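Local coordinates for protein molinate hydrolase (Gulosibacter molinativorax, PDB 4UB9) that probably hydrolyses the thiocarbamate pesticide molinate with the help of a bound zinc ion, as a member of the amidohydrolase family, at residues A[151-155]-A[167-171]; A[262-266]-A[291-295]; A[316-320]-A[364-368]; A[376-380]-A[485-490]; A[415-419]-A[454-458]. One frame throughout, in Å; residues are numbered along the deposited sequence.

Overall arrangement
The five contacts are spread round a chain of the TIM-barrel clan. Interaction 2 is the one near the zinc site: the side chain of Leu-265 lies about 10 Å from that of the metal-binding His-282, whereas the other four lie away from it. Interactions 2 and 3 touch, Glu-294 OE2 forming a salt bridge to Lys-318 NZ at 2.9 Å while Ile-293 packs on Lys-318 and Leu-319. Interaction 5 comes within about 6 Å of interaction 3, measured between nearest atoms. Interaction 1 is buried in a beta-alpha-beta unit, its centre about 22 Å from that of interaction 4, which involves the C-terminal region; its centre is about 41 Å from that of interaction 2.

Interaction 1: residues A[151-155]-A[167-171]; sequences VTIAR and RIFFA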
# COMPACT_ATOMS: atom_id res chain seq x y z
N VAL A 151 -28.10 17.15 -5.17
CA VAL A 151 -29.19 16.83 -4.27
C VAL A 151 -30.23 17.95 -4.24
O VAL A 151 -31.42 17.70 -4.14
CB VAL A 151 -28.71 16.47 -2.87
CG1 VAL A 151 -28.41 17.70 -2.03
CG2 VAL A 151 -29.75 15.61 -2.15
N THR A 152 -29.78 19.19 -4.37
CA THR A 152 -30.68 20.34 -4.49
C THR A 152 -31.52 20.25 -5.75
O THR A 152 -32.75 20.30 -5.72
CB THR A 152 -29.89 21.67 -4.54
OG1 THR A 152 -29.17 21.82 -3.34
CG2 THR A 152 -30.81 22.87 -4.70
N ILE A 153 -30.85 20.06 -6.88
CA ILE A 153 -31.54 19.86 -8.17
C ILE A 153 -32.64 18.78 -8.07
O ILE A 153 -33.76 18.96 -8.55
CB ILE A 153 -30.57 19.46 -9.28
CG1 ILE A 153 -29.70 20.68 -9.62
CG2 ILE A 153 -31.31 19.00 -10.52
CD1 ILE A 153 -28.51 20.40 -10.51
N ALA A 154 -32.28 17.67 -7.46
CA ALA A 154 -33.14 16.48 -7.41
C ALA A 154 -34.33 16.70 -6.48
O ALA A 154 -35.45 16.34 -6.81
CB ALA A 154 -32.37 15.26 -6.96
N ARG A 155 -34.09 17.29 -5.32
CA ARG A 155 -35.23 17.50 -4.43
C ARG A 155 -36.21 18.48 -5.02
O ARG A 155 -37.42 18.29 -4.88
CB ARG A 155 -34.84 17.86 -3.01
CG ARG A 155 -34.78 19.30 -2.71
CD ARG A 155 -35.56 19.62 -1.50
NE ARG A 155 -34.77 20.41 -0.59
CZ ARG A 155 -34.28 21.64 -0.78
NH1 ARG A 155 -34.39 22.26 -1.92
NH2 ARG A 155 -33.63 22.23 0.21
N ARG A 167 -40.03 12.09 -1.39
CA ARG A 167 -39.61 13.47 -1.21
C ARG A 167 -38.34 13.48 -0.35
O ARG A 167 -38.11 12.61 0.52
CB ARG A 167 -40.68 14.40 -0.68
CG ARG A 167 -40.91 14.38 0.79
CD ARG A 167 -41.93 15.44 1.20
NE ARG A 167 -43.23 15.17 0.61
CZ ARG A 167 -44.03 14.14 0.90
NH1 ARG A 167 -43.72 13.25 1.85
NH2 ARG A 167 -45.19 14.00 0.26
N ILE A 168 -37.52 14.45 -0.65
CA ILE A 168 -36.20 14.58 -0.09
C ILE A 168 -36.06 15.82 0.75
O ILE A 168 -36.45 16.91 0.36
CB ILE A 168 -35.16 14.70 -1.19
CG1 ILE A 168 -35.19 13.48 -2.08
CG2 ILE A 168 -33.76 14.83 -0.58
CD1 ILE A 168 -34.32 13.63 -3.31
N PHE A 169 -35.44 15.63 1.90
CA PHE A 169 -34.85 16.72 2.67
C PHE A 169 -33.39 16.39 2.95
O PHE A 169 -33.06 15.25 3.23
CB PHE A 169 -35.61 16.93 3.97
CG PHE A 169 -37.04 17.26 3.75
CD1 PHE A 169 -37.42 18.49 3.22
CD2 PHE A 169 -38.03 16.31 4.06
CE1 PHE A 169 -38.76 18.79 2.97
CE2 PHE A 169 -39.36 16.60 3.81
CZ PHE A 169 -39.74 17.85 3.28
N PHE A 170 -32.53 17.41 2.90
CA PHE A 170 -31.11 17.15 3.00
C PHE A 170 -30.29 18.08 3.90
O PHE A 170 -30.67 19.20 4.18
CB PHE A 170 -30.52 17.08 1.61
CG PHE A 170 -30.63 18.34 0.86
CD1 PHE A 170 -29.79 19.40 1.16
CD2 PHE A 170 -31.51 18.46 -0.18
CE1 PHE A 170 -29.88 20.58 0.43
CE2 PHE A 170 -31.60 19.63 -0.92
CZ PHE A 170 -30.78 20.70 -0.63
N ALA A 171 -29.16 17.56 4.35
CA ALA A 171 -28.13 18.33 5.07
C ALA A 171 -27.11 18.96 4.16
O ALA A 171 -26.41 19.89 4.55
CB ALA A 171 -27.37 17.43 6.03
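The ring of Phe-170 is met by three side chains of helix segment 151-155. Val-151 CG1 stands over the middle of one face, 3.6 Å from the centroid and 10° off the ring normal, a CH-pi contact. The Arg-155 guanidinium approaches obliquely, its plane turned only 21° from that of the ring, so that Phe-170 CE2 lies over a guanidinium face, 3.3 Å from Arg-155 NE. Bends at chi2 and chi3 fold the arginine chain back to this place, and Arg-155 CB packs at 3.7 Å on Ile-168 CB. Thr-152 OG1 comes within 3.3 Å of Phe-170 CZ, but its hydrogen bond goes to Leu-148 O. A second shell fixes the arginine: Asp-237 OD2 forms a salt bridge with Arg-155 NE and also accepts from Phe-170 N, coupling helix and strand. With an alanine at Arg-155, Asp-237 would probably lose its charged mate and the CE2 and CZ atoms of Phe-170 the guanidinium beside them. The axes of the short segments of helix 148-159 and strand 167-170 make 148°, roughly antiparallel, within the beta-alpha-beta unit that starts at strand 138-143; Val-151 and Ala-154 pack on helix 122-135, while Ile-168 reaches Val-141 of the neighbouring parallel strand.

Interaction 2: residues A[262-266]-A[291-295]; sequences ERVLD and TAIER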
# COMPACT_ATOMS: atom_id res chain seq x y z
N GLU A 262 -14.52 23.03 21.64
CA GLU A 262 -15.91 23.29 22.12
C GLU A 262 -16.36 24.68 21.75
O GLU A 262 -17.49 24.92 21.37
CB GLU A 262 -16.09 22.92 23.62
CG GLU A 262 -15.83 21.38 23.73
CD GLU A 262 -16.78 20.56 24.60
OE1 GLU A 262 -17.85 21.06 24.97
OE2 GLU A 262 -16.45 19.37 24.85
N ARG A 263 -15.44 25.59 21.83
CA ARG A 263 -15.63 26.96 21.41
C ARG A 263 -16.10 27.11 19.96
O ARG A 263 -17.00 27.87 19.64
CB ARG A 263 -14.25 27.59 21.54
CG ARG A 263 -14.17 29.07 21.45
CD ARG A 263 -12.86 29.47 22.11
NE ARG A 263 -11.76 29.59 21.16
CZ ARG A 263 -10.98 30.68 21.03
NH1 ARG A 263 -11.17 31.72 21.80
NH2 ARG A 263 -10.02 30.72 20.14
N VAL A 264 -15.44 26.37 19.08
CA VAL A 264 -15.78 26.43 17.64
C VAL A 264 -17.08 25.67 17.38
O VAL A 264 -17.93 26.05 16.59
CB VAL A 264 -14.64 25.86 16.77
CG1 VAL A 264 -15.12 25.58 15.35
CG2 VAL A 264 -13.46 26.83 16.75
N LEU A 265 -17.25 24.59 18.13
CA LEU A 265 -18.50 23.85 18.07
C LEU A 265 -19.68 24.73 18.48
O LEU A 265 -20.73 24.75 17.85
CB LEU A 265 -18.40 22.60 18.96
CG LEU A 265 -19.57 21.65 18.92
CD1 LEU A 265 -19.87 21.19 17.51
CD2 LEU A 265 -19.23 20.46 19.81
N ASP A 266 -19.48 25.50 19.53
CA ASP A 266 -20.50 26.48 19.94
C ASP A 266 -20.86 27.48 18.83
O ASP A 266 -22.02 27.80 18.63
CB ASP A 266 -20.08 27.22 21.21
CG ASP A 266 -20.05 26.28 22.46
OD1 ASP A 266 -20.61 25.14 22.42
OD2 ASP A 266 -19.44 26.70 23.48
N THR A 291 -21.44 15.08 24.45
CA THR A 291 -21.33 16.46 23.93
C THR A 291 -22.52 16.82 23.08
O THR A 291 -23.03 17.93 23.13
CB THR A 291 -20.01 16.62 23.16
OG1 THR A 291 -18.91 16.54 24.09
CG2 THR A 291 -19.94 17.92 22.44
N ALA A 292 -22.97 15.85 22.29
CA ALA A 292 -24.12 16.09 21.43
C ALA A 292 -25.40 16.32 22.27
O ALA A 292 -26.26 17.17 21.95
CB ALA A 292 -24.32 14.93 20.50
N ILE A 293 -25.54 15.53 23.29
CA ILE A 293 -26.67 15.63 24.20
C ILE A 293 -26.70 17.00 24.88
O ILE A 293 -27.72 17.66 24.95
CB ILE A 293 -26.57 14.53 25.27
CG1 ILE A 293 -26.94 13.18 24.67
CG2 ILE A 293 -27.52 14.82 26.42
CD1 ILE A 293 -26.56 12.00 25.53
N GLU A 294 -25.52 17.44 25.32
CA GLU A 294 -25.40 18.72 25.99
C GLU A 294 -25.67 19.91 25.08
O GLU A 294 -25.87 20.99 25.55
CB GLU A 294 -24.02 18.85 26.65
CG GLU A 294 -23.90 18.05 27.95
CD GLU A 294 -24.98 18.40 28.99
OE1 GLU A 294 -25.21 19.61 29.21
OE2 GLU A 294 -25.58 17.49 29.60
N ARG A 295 -25.68 19.70 23.77
CA ARG A 295 -26.10 20.73 22.80
C ARG A 295 -27.56 20.58 22.39
O ARG A 295 -28.01 21.23 21.47
CB ARG A 295 -25.23 20.67 21.55
CG ARG A 295 -23.73 20.83 21.75
CD ARG A 295 -23.46 22.12 22.41
NE ARG A 295 -22.06 22.55 22.40
CZ ARG A 295 -21.10 22.02 23.15
NH1 ARG A 295 -21.34 20.93 23.90
NH2 ARG A 295 -19.90 22.59 23.14
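A salt-bridge network of Glu-262, Asp-266 and Arg-295 joins the first turn of helix 262-275 to the residue just past helix 286-294. Arg-295 NH2 serves both acids. The bond from Arg-295 NH2 to Glu-262 OE1 is 3.1 Å and nearly straight (168°), lying in the guanidinium plane but meeting the carboxylate from above its own plane. That from Arg-295 NH2 to Asp-266 OD1 is shorter, 2.7 Å, and more bent (134°), on the syn side but tilted out of both planes; Arg-295 NE adds a weak bond to the same oxygen at 3.0 Å. Leu-265 CD2 lies over one face of the Arg-295 guanidinium, offset toward its rim, 4.0 Å from Arg-295 NH2, and also touches Thr-291 CG2 at 3.7 Å. The leucine CG, anti to the backbone N (chi1 -175°), puts it there. A leucine in place of Arg-295 would probably leave Glu-262 and Asp-266, one helical turn apart, facing each other without the shared positive charge. Glu-262 also packs against Glu-262 of the third subunit, so the network borders a subunit interface. Along the chain helix 262-275 lies between parallel strands 239-242 and 279-282 and helix 286-294 follows, a contact of successive outer helices of a TIM barrel.

Interaction 3: residues A[316-320]-A[364-368]; sequences IEKLL and AGVPL
Val-366 points one methyl, CG1, among three side chains of helix segment 316-320. Ile-316 CG2 is 4.1 Å from Val-366 CG1, the isoleucine and valine side chains crossing at about a right angle. Leu-320 CD2 approaches Val-366 CG1 more closely, at 3.9 Å, and Leu-319 touches it chiefly through CB, which is 4.2 Å from Val-366 CG1. The valine torsion sets CG1 opposite its carbonyl carbon and beside its backbone N (chi1 -53°), which directs this branch at the helix. Ile-316 uses the same CG2 a second time, touching Ala-364 CB at 3.8 Å, so one methyl bridges two residues of the loop. The same Leu-320 CD2 also lies against the backbone: it is 3.5 Å from Ala-364 O and 3.9 Å from Gly-365 O, an apolar branch laid against carbonyl oxygens. At the margin the Pro-367 ring comes near the helix backbone, its CD 4.4 Å from Leu-319 O. Met-361 of helix 353-363 packs on both Leu-319 and Val-366. Backbone bonding between Pro-367 and Ser-326 adds a tie to strand 326-328, which follows helix 313-322. Gly-365, the first residue to leave helical geometry after helix 353-363, has a positive phi (68°) and two bonds back into the last turn, a Schellman motif; the chain then turns into strand 368-370, the helix-to-strand connection characteristic of alpha/beta barrels.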
# COMPACT_ATOMS: atom_id res chain seq x y z
N ILE A 316 -27.80 7.50 29.49
CA ILE A 316 -29.14 7.07 29.13
C ILE A 316 -30.15 7.92 29.87
O ILE A 316 -31.17 8.35 29.30
CB ILE A 316 -29.35 5.60 29.45
CG1 ILE A 316 -28.63 4.74 28.39
CG2 ILE A 316 -30.82 5.26 29.44
CD1 ILE A 316 -28.59 3.27 28.71
N GLU A 317 -29.87 8.20 31.14
CA GLU A 317 -30.79 9.04 31.96
C GLU A 317 -30.93 10.46 31.43
O GLU A 317 -32.02 11.02 31.40
CB GLU A 317 -30.35 9.05 33.42
CG GLU A 317 -30.79 7.78 34.16
CD GLU A 317 -29.85 7.48 35.33
OE1 GLU A 317 -29.75 6.30 35.70
OE2 GLU A 317 -29.20 8.41 35.86
N LYS A 318 -29.86 11.01 30.92
CA LYS A 318 -29.96 12.31 30.22
C LYS A 318 -30.88 12.26 29.00
O LYS A 318 -31.59 13.21 28.70
CB LYS A 318 -28.62 12.80 29.75
CG LYS A 318 -27.67 13.19 30.84
CD LYS A 318 -26.52 14.01 30.28
CE LYS A 318 -25.36 14.13 31.26
NZ LYS A 318 -24.41 15.17 30.77
N LEU A 319 -30.81 11.16 28.26
CA LEU A 319 -31.63 11.03 27.06
C LEU A 319 -33.11 11.00 27.45
O LEU A 319 -33.97 11.61 26.78
CB LEU A 319 -31.28 9.75 26.28
CG LEU A 319 -29.96 9.77 25.52
CD1 LEU A 319 -29.60 8.38 25.00
CD2 LEU A 319 -30.00 10.73 24.35
N LEU A 320 -33.39 10.27 28.50
CA LEU A 320 -34.76 10.15 29.02
C LEU A 320 -35.24 11.49 29.56
O LEU A 320 -36.30 11.98 29.20
CB LEU A 320 -34.82 9.12 30.13
CG LEU A 320 -34.64 7.68 29.60
CD1 LEU A 320 -34.46 6.72 30.76
CD2 LEU A 320 -35.78 7.23 28.69
N ALA A 364 -34.50 0.64 27.94
CA ALA A 364 -34.77 1.84 28.73
C ALA A 364 -35.85 2.73 28.12
O ALA A 364 -36.24 3.72 28.70
CB ALA A 364 -33.50 2.63 28.95
N GLY A 365 -36.28 2.41 26.91
CA GLY A 365 -37.34 3.18 26.22
C GLY A 365 -36.94 4.59 25.81
O GLY A 365 -37.76 5.48 25.80
N VAL A 366 -35.69 4.80 25.42
CA VAL A 366 -35.31 6.11 24.92
C VAL A 366 -35.95 6.34 23.56
O VAL A 366 -36.34 5.42 22.89
CB VAL A 366 -33.80 6.30 24.78
CG1 VAL A 366 -33.10 5.96 26.09
CG2 VAL A 366 -33.24 5.46 23.64
N PRO A 367 -36.12 7.61 23.17
CA PRO A 367 -36.74 7.89 21.88
C PRO A 367 -35.81 7.54 20.71
O PRO A 367 -34.64 7.99 20.67
CB PRO A 367 -36.98 9.41 21.93
CG PRO A 367 -36.89 9.79 23.37
CD PRO A 367 -35.92 8.84 23.98
N LEU A 368 -36.33 6.76 19.77
CA LEU A 368 -35.50 6.15 18.73
C LEU A 368 -36.03 6.46 17.37
O LEU A 368 -37.22 6.39 17.12
CB LEU A 368 -35.44 4.61 18.93
CG LEU A 368 -34.64 4.16 20.16
CD1 LEU A 368 -34.95 2.73 20.57
CD2 LEU A 368 -33.15 4.32 19.92

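Interaction 4: residues A[376-380]-A[485-490]; sequences CTDPD and VTAYPR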
# COMPACT_ATOMS: atom_id res chain seq x y z
N CYS A 376 -28.16 3.31 -2.83
CA CYS A 376 -28.39 2.45 -3.98
C CYS A 376 -27.04 2.03 -4.54
O CYS A 376 -26.41 2.71 -5.37
CB CYS A 376 -29.28 3.13 -5.00
SG CYS A 376 -29.42 2.15 -6.51
N THR A 377 -26.61 0.87 -4.10
CA THR A 377 -25.27 0.38 -4.35
C THR A 377 -25.06 -0.10 -5.78
O THR A 377 -25.91 -0.76 -6.36
CB THR A 377 -24.92 -0.78 -3.39
OG1 THR A 377 -25.24 -0.35 -2.06
CG2 THR A 377 -23.43 -1.14 -3.44
N ASP A 378 -23.92 0.25 -6.34
CA ASP A 378 -23.63 -0.10 -7.72
C ASP A 378 -23.69 -1.62 -7.91
O ASP A 378 -23.08 -2.36 -7.13
CB ASP A 378 -22.24 0.41 -8.13
CG ASP A 378 -22.01 0.34 -9.63
OD1 ASP A 378 -21.59 -0.74 -10.10
OD2 ASP A 378 -22.20 1.35 -10.31
N PRO A 379 -24.35 -2.08 -8.97
CA PRO A 379 -24.48 -3.54 -9.20
C PRO A 379 -23.19 -4.27 -9.39
O PRO A 379 -23.07 -5.41 -8.97
CB PRO A 379 -25.31 -3.64 -10.45
CG PRO A 379 -25.28 -2.27 -11.07
CD PRO A 379 -25.09 -1.30 -9.96
N ASP A 380 -22.17 -3.62 -9.92
CA ASP A 380 -20.85 -4.28 -9.97
C ASP A 380 -20.31 -4.59 -8.59
O ASP A 380 -19.63 -5.60 -8.38
CB ASP A 380 -19.79 -3.47 -10.74
CG ASP A 380 -19.90 -3.60 -12.22
OD1 ASP A 380 -20.39 -4.64 -12.72
OD2 ASP A 380 -19.45 -2.67 -12.90
N VAL A 485 -28.01 3.66 -12.48
CA VAL A 485 -27.01 2.82 -11.80
C VAL A 485 -27.46 1.37 -11.75
O VAL A 485 -26.64 0.47 -11.85
CB VAL A 485 -26.44 3.36 -10.44
CG1 VAL A 485 -26.99 4.69 -10.05
CG2 VAL A 485 -26.48 2.34 -9.34
N THR A 486 -28.77 1.16 -11.66
CA THR A 486 -29.30 -0.22 -11.62
C THR A 486 -29.40 -0.89 -12.98
O THR A 486 -29.66 -2.07 -13.05
CB THR A 486 -30.68 -0.33 -10.94
OG1 THR A 486 -31.61 0.54 -11.60
CG2 THR A 486 -30.53 0.00 -9.50
N ALA A 487 -29.21 -0.13 -14.05
CA ALA A 487 -29.11 -0.75 -15.40
C ALA A 487 -28.04 -1.81 -15.42
O ALA A 487 -26.88 -1.56 -15.13
CB ALA A 487 -28.85 0.29 -16.48
N TYR A 488 -28.44 -3.02 -15.77
CA TYR A 488 -27.56 -4.17 -15.69
C TYR A 488 -28.11 -5.32 -16.52
O TYR A 488 -29.30 -5.55 -16.52
CB TYR A 488 -27.44 -4.62 -14.24
CG TYR A 488 -26.08 -5.13 -13.84
CD1 TYR A 488 -24.95 -4.30 -13.93
CD2 TYR A 488 -25.90 -6.42 -13.36
CE1 TYR A 488 -23.69 -4.74 -13.56
CE2 TYR A 488 -24.65 -6.87 -12.99
CZ TYR A 488 -23.55 -6.03 -13.09
OH TYR A 488 -22.29 -6.44 -12.70
N PRO A 489 -27.23 -6.09 -17.18
CA PRO A 489 -25.77 -5.98 -17.24
C PRO A 489 -25.33 -4.83 -18.09
O PRO A 489 -26.13 -4.19 -18.72
CB PRO A 489 -25.34 -7.29 -17.92
CG PRO A 489 -26.55 -8.14 -17.97
CD PRO A 489 -27.72 -7.23 -17.96
N ARG A 490 -24.03 -4.59 -18.10
CA ARG A 490 -23.47 -3.43 -18.78
C ARG A 490 -22.78 -3.84 -20.06
O ARG A 490 -21.79 -4.54 -20.02
CB ARG A 490 -22.50 -2.70 -17.84
CG ARG A 490 -23.24 -1.79 -16.84
CD ARG A 490 -22.39 -1.43 -15.62
NE ARG A 490 -23.13 -0.59 -14.67
CZ ARG A 490 -22.73 -0.32 -13.43
NH1 ARG A 490 -21.58 -0.80 -12.95
NH2 ARG A 490 -23.49 0.44 -12.66
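Pro-379 sits at the apolar centre, its ring packing against both the Tyr-488 ring and the Arg-490 guanidinium. Pro-379 CB lies over the middle of the tyrosine ring, 3.6 Å from the centroid and 14° off its normal, a CH-pi contact, while CG lies over a face of the Arg-490 guanidinium, offset toward its rim. Val-485 CG2 extends the apolar patch, 3.9 Å from Pro-379 CD, and Cys-376 SG packs at 3.8 Å on Thr-486 CG2. The hydroxyl of Thr-486 turns to another partner, Glu-128.

Outward from this patch, Arg-490 is stretched from CG to NE and grips Asp-378 end-on with two nitrogens. Arg-490 NH1 bonds to Asp-378 OD1 at 2.9 Å through the syn lone pair; Arg-490 NH2 bonds to Asp-378 OD2 at 2.8 Å from above the carboxylate plane, the two flat groups being 50° apart. Asp-378 OD1 also accepts from Asp-380 N, the N-cap bond of helix 379-383, so the arginine holds the capping carboxylate in place. A weak bond carries NH1 on to Asp-380 OD2. Tyr-488 OH donates to the other oxygen, Asp-380 OD1, at 2.6 Å on its anti side, and Arg-203 of the second subunit forms a salt bridge with that same oxygen.

Asp-378, gripped by two nitrogens of Arg-490 and a backbone N-H, and Asp-380, met by Tyr-488 OH, weakly by Arg-490 and by Arg-203 of the second subunit, are each likely to be favoured as carboxylates, and the C-terminal region is thereby linked by charge to a helix start and a subunit interface.

Interaction 5: residues A[415-419]-A[454-458]; sequences PMAAI and PLADI
Pro-415 O accepts the helical bond from Ile-419 N (3.1 Å) and is also approached by Ile-458, whose CD1 lies 4.1 Å from Pro-415 O. The same methyl of Ile-458 touches Ile-419 CG1 at 4.2 Å, the two isoleucines sliding past each other in opposite directions. With CG1 anti to the backbone N (chi1 -166°), Ile-458 extends this branch toward the helix, where Ala-418 CB borders it. Ile-419 turns its own end, CD1, to two other groups: it crosses Pro-454 at about a right angle, 4.0 Å from CB, and meets Leu-455 CD2 at 3.9 Å, again crosswise.

The contact joins the first turn of helix 415-421 to the connection between strands 447-450 and 464-469, antiparallel neighbours in a mixed sheet that also contains strand 88-95. Ile-419 reaches Leu-90 and Pro-454 reaches Trp-88 on that strand. Strand 88-95 pairs with both 41-43 and 447-450, consistent with the small beta domain built from both chain ends beside the barrel in amidohydrolases.

The other busy methyl, Leu-455 CD2, lies 3.8 Å from Met-416 N and 4.0 Å from Met-416 SD, the methionine chain being bent at chi2 (66°) so that its sulfur comes alongside. Pro-415 CB adds a looser touch on Leu-455 CD2 at 4.2 Å. Ile-44 packs on both Met-416 and Leu-455, while Met-405 and Val-409 of helix 400-410 back both Ala-418 and Ile-458.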
# COMPACT_ATOMS: atom_id res chain seq x y z
N PRO A 415 -42.93 -4.20 18.26
CA PRO A 415 -43.27 -3.91 16.88
C PRO A 415 -43.91 -2.58 16.62
O PRO A 415 -43.62 -1.94 15.60
CB PRO A 415 -44.24 -5.05 16.49
CG PRO A 415 -43.80 -6.19 17.33
CD PRO A 415 -43.30 -5.58 18.64
N MET A 416 -44.83 -2.17 17.47
CA MET A 416 -45.48 -0.87 17.25
C MET A 416 -44.44 0.28 17.36
O MET A 416 -44.49 1.25 16.62
CB MET A 416 -46.62 -0.62 18.24
CG MET A 416 -47.37 0.69 17.98
SD MET A 416 -48.22 0.59 16.40
CE MET A 416 -49.04 2.14 16.18
N ALA A 417 -43.57 0.18 18.35
CA ALA A 417 -42.56 1.21 18.57
C ALA A 417 -41.55 1.26 17.36
O ALA A 417 -41.14 2.33 16.93
CB ALA A 417 -41.83 0.97 19.88
N ALA A 418 -41.19 0.10 16.84
CA ALA A 418 -40.43 0.01 15.62
C ALA A 418 -41.11 0.71 14.44
O ALA A 418 -40.45 1.38 13.65
CB ALA A 418 -40.16 -1.44 15.24
N ILE A 419 -42.41 0.54 14.30
CA ILE A 419 -43.12 1.18 13.18
C ILE A 419 -43.09 2.66 13.34
O ILE A 419 -42.97 3.40 12.37
CB ILE A 419 -44.57 0.70 13.07
CG1 ILE A 419 -44.58 -0.76 12.62
CG2 ILE A 419 -45.36 1.53 12.05
CD1 ILE A 419 -45.89 -1.48 12.80
N PRO A 454 -48.30 -6.27 10.38
CA PRO A 454 -46.95 -5.97 10.85
C PRO A 454 -46.78 -6.07 12.35
O PRO A 454 -45.68 -6.33 12.82
CB PRO A 454 -46.74 -4.54 10.39
CG PRO A 454 -48.11 -3.95 10.21
CD PRO A 454 -49.01 -5.09 9.87
N LEU A 455 -47.86 -5.97 13.11
CA LEU A 455 -47.79 -6.16 14.56
C LEU A 455 -47.67 -7.59 14.98
O LEU A 455 -47.18 -7.91 16.06
CB LEU A 455 -49.00 -5.54 15.23
CG LEU A 455 -49.08 -4.03 14.91
CD1 LEU A 455 -50.41 -3.46 15.33
CD2 LEU A 455 -47.94 -3.28 15.60
N ALA A 456 -48.17 -8.50 14.15
CA ALA A 456 -48.07 -9.93 14.46
C ALA A 456 -46.68 -10.44 14.13
O ALA A 456 -46.15 -11.34 14.77
CB ALA A 456 -49.10 -10.71 13.64
N ASP A 457 -46.14 -9.89 13.05
CA ASP A 457 -44.79 -10.24 12.56
C ASP A 457 -44.22 -9.06 11.76
O ASP A 457 -44.78 -8.65 10.74
CB ASP A 457 -44.84 -11.49 11.71
CG ASP A 457 -43.48 -11.96 11.25
OD1 ASP A 457 -42.50 -11.16 11.20
OD2 ASP A 457 -43.40 -13.17 10.91
N ILE A 458 -43.11 -8.52 12.27
CA ILE A 458 -42.56 -7.27 11.76
C ILE A 458 -42.04 -7.40 10.32
O ILE A 458 -42.17 -6.46 9.50
CB ILE A 458 -41.48 -6.69 12.71
CG1 ILE A 458 -41.19 -5.25 12.35
CG2 ILE A 458 -40.24 -7.55 12.71
CD1 ILE A 458 -42.35 -4.29 12.55